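Local coordinates for protein transcriptional regulator URE2 (Saccharomyces cerevisiae, PDB 1K0D) that represses nitrogen-utilization genes by holding GATA transcriptional activators in the cytoplasm, and also reduces peroxides with glutathione, at residues P238-Y241 and K242-H246. Numbering follows the deposited sequence.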
loop_
_atom_site.group_PDB
_atom_site.type_symbol
_atom_site.label_atom_id
_atom_site.label_comp_id
_atom_site.label_asym_id
_atom_site.label_seq_id
_atom_site.Cartn_x
_atom_site.Cartn_y
_atom_site.Cartn_z
ATOM N N PRO B 238 -6.321 18.572 16.588
ATOM C CA PRO B 238 -6.032 18.315 18.003
ATOM C C PRO B 238 -5.772 16.851 18.369
ATOM O O PRO B 238 -4.735 16.526 18.946
ATOM C CB PRO B 238 -7.268 18.879 18.706
ATOM C CG PRO B 238 -7.621 20.033 17.850
ATOM C CD PRO B 238 -7.506 19.441 16.459
ATOM N N GLU B 239 -6.720 15.975 18.052
ATOM C CA GLU B 239 -6.567 14.553 18.362
ATOM C C GLU B 239 -5.311 13.950 17.715
ATOM O O GLU B 239 -4.574 13.198 18.357
ATOM C CB GLU B 239 -7.805 13.773 17.908
ATOM C CG GLU B 239 -9.041 13.976 18.773
ATOM C CD GLU B 239 -8.864 13.436 20.186
ATOM O OE1 GLU B 239 -8.447 12.266 20.334
ATOM O OE2 GLU B 239 -9.147 14.178 21.151
ATOM N N VAL B 240 -5.073 14.270 16.448
ATOM C CA VAL B 240 -3.895 13.751 15.756
ATOM C C VAL B 240 -2.657 14.268 16.466
ATOM O O VAL B 240 -1.633 13.591 16.529
ATOM C CB VAL B 240 -3.851 14.204 14.273
ATOM C CG1 VAL B 240 -2.518 13.825 13.649
ATOM C CG2 VAL B 240 -4.986 13.550 13.500
ATOM N N TYR B 241 -2.764 15.470 17.024
ATOM C CA TYR B 241 -1.642 16.067 17.728
ATOM C C TYR B 241 -1.250 15.279 18.973
ATOM O O TYR B 241 -0.074 14.965 19.156
ATOM C CB TYR B 241 -1.958 17.512 18.117
ATOM C CG TYR B 241 -0.779 18.204 18.759
ATOM C CD1 TYR B 241 0.345 18.532 18.010
ATOM C CD2 TYR B 241 -0.762 18.471 20.128
ATOM C CE1 TYR B 241 1.461 19.105 18.602
ATOM C CE2 TYR B 241 0.353 19.044 20.734
ATOM C CZ TYR B 241 1.459 19.356 19.964
ATOM O OH TYR B 241 2.575 19.903 20.551
ATOM N N LYS B 242 -2.220 14.963 19.831
ATOM C CA LYS B 242 -1.930 14.203 21.055
ATOM C C LYS B 242 -1.338 12.841 20.692
ATOM O O LYS B 242 -0.322 12.408 21.235
ATOM C CB LYS B 242 -3.198 13.964 21.875
ATOM C CG LYS B 242 -3.958 15.197 22.316
ATOM C CD LYS B 242 -5.087 14.772 23.250
ATOM C CE LYS B 242 -6.182 15.813 23.345
ATOM N NZ LYS B 242 -6.951 15.884 22.073
ATOM N N TRP B 243 -2.028 12.178 19.774
ATOM C CA TRP B 243 -1.681 10.867 19.249
ATOM C C TRP B 243 -0.220 10.822 18.782
ATOM O O TRP B 243 0.552 9.960 19.203
ATOM C CB TRP B 243 -2.653 10.595 18.103
ATOM C CG TRP B 243 -2.479 9.360 17.308
ATOM C CD1 TRP B 243 -2.667 8.075 17.726
ATOM C CD2 TRP B 243 -2.256 9.296 15.898
ATOM N NE1 TRP B 243 -2.594 7.213 16.655
ATOM C CE2 TRP B 243 -2.343 7.938 15.521
ATOM C CE3 TRP B 243 -1.999 10.258 14.914
ATOM C CZ2 TRP B 243 -2.183 7.518 14.195
ATOM C CZ3 TRP B 243 -1.841 9.839 13.595
ATOM C CH2 TRP B 243 -1.936 8.481 13.249
ATOM N N THR B 244 0.161 11.759 17.923
ATOM C CA THR B 244 1.527 11.816 17.419
ATOM C C THR B 244 2.521 12.102 18.543
ATOM O O THR B 244 3.609 11.527 18.575
ATOM C CB THR B 244 1.690 12.915 16.347
ATOM O OG1 THR B 244 0.616 12.824 15.406
ATOM C CG2 THR B 244 3.014 12.741 15.603
ATOM N N LYS B 245 2.156 12.991 19.465
ATOM C CA LYS B 245 3.057 13.310 20.574
ATOM C C LYS B 245 3.276 12.134 21.512
ATOM O O LYS B 245 4.370 11.955 22.044
ATOM C CB LYS B 245 2.555 14.524 21.363
ATOM C CG LYS B 245 2.956 15.850 20.728
ATOM C CD LYS B 245 4.465 15.902 20.510
ATOM C CE LYS B 245 4.921 17.246 19.957
ATOM N NZ LYS B 245 4.786 18.347 20.954
ATOM N N HIS B 246 2.242 11.330 21.725
ATOM C CA HIS B 246 2.394 10.170 22.587
ATOM C C HIS B 246 3.449 9.261 21.968
ATOM O O HIS B 246 4.323 8.751 22.659
ATOM C CB HIS B 246 1.078 9.400 22.707
ATOM C CG HIS B 246 0.189 9.875 23.815
ATOM N ND1 HIS B 246 0.563 9.829 25.141
ATOM C CD2 HIS B 246 -1.075 10.359 23.798
ATOM C CE1 HIS B 246 -0.434 10.260 25.892
ATOM N NE2 HIS B 246 -1.441 10.588 25.103
#
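A chi1 of -176° sets CG of Y241 away from the backbone N, and the ring reaches along the helix toward K245, whose chain, kinked at chi2, curls back to meet it. CG of K245 rides over one face of the ring in a CH-pi contact, 4.2 Å from the centroid, while NZ donates to the phenol oxygen OH of Y241 at 2.7 Å. Lysine suits this place because its CG can lie over the ring while its ammonium still reaches the hydroxyl. K242, the residue after Y241, sends its chain back toward the first turn, where NZ meets OE2 of E239 at 2.9 Å from above the carboxylate plane, forming a salt bridge. That oxygen also pairs with R173 of helix 148-176, so one carboxylate serves two cations. On the buried flank, O of V240 accepts both N of T244 at 2.9 Å and OG1 of T244 at 2.6 Å, from opposite faces of its carbonyl plane; threonine suits this buried site because its hydroxyl can bond to the carbonyl four residues earlier. CG1 of V240 packs 3.8 Å from CE3 of W243, whose indole NE1 is bonded to D216. V240 and W243 also touch helix 148-176, joining helix 238-248 to the all-helical C-terminal domain of the glutathione transferase fold. E166 of that helix accepts from N of E239 and N of V240, as a side chain often does at a helix start. The chemistry thus pairs the polar atoms of W243 and T244 inside, joins Y241 to K245 at the more exposed surface, and places at the border with helix 148-176 a carboxylate that probably offsets the positive charges of K242 and R173.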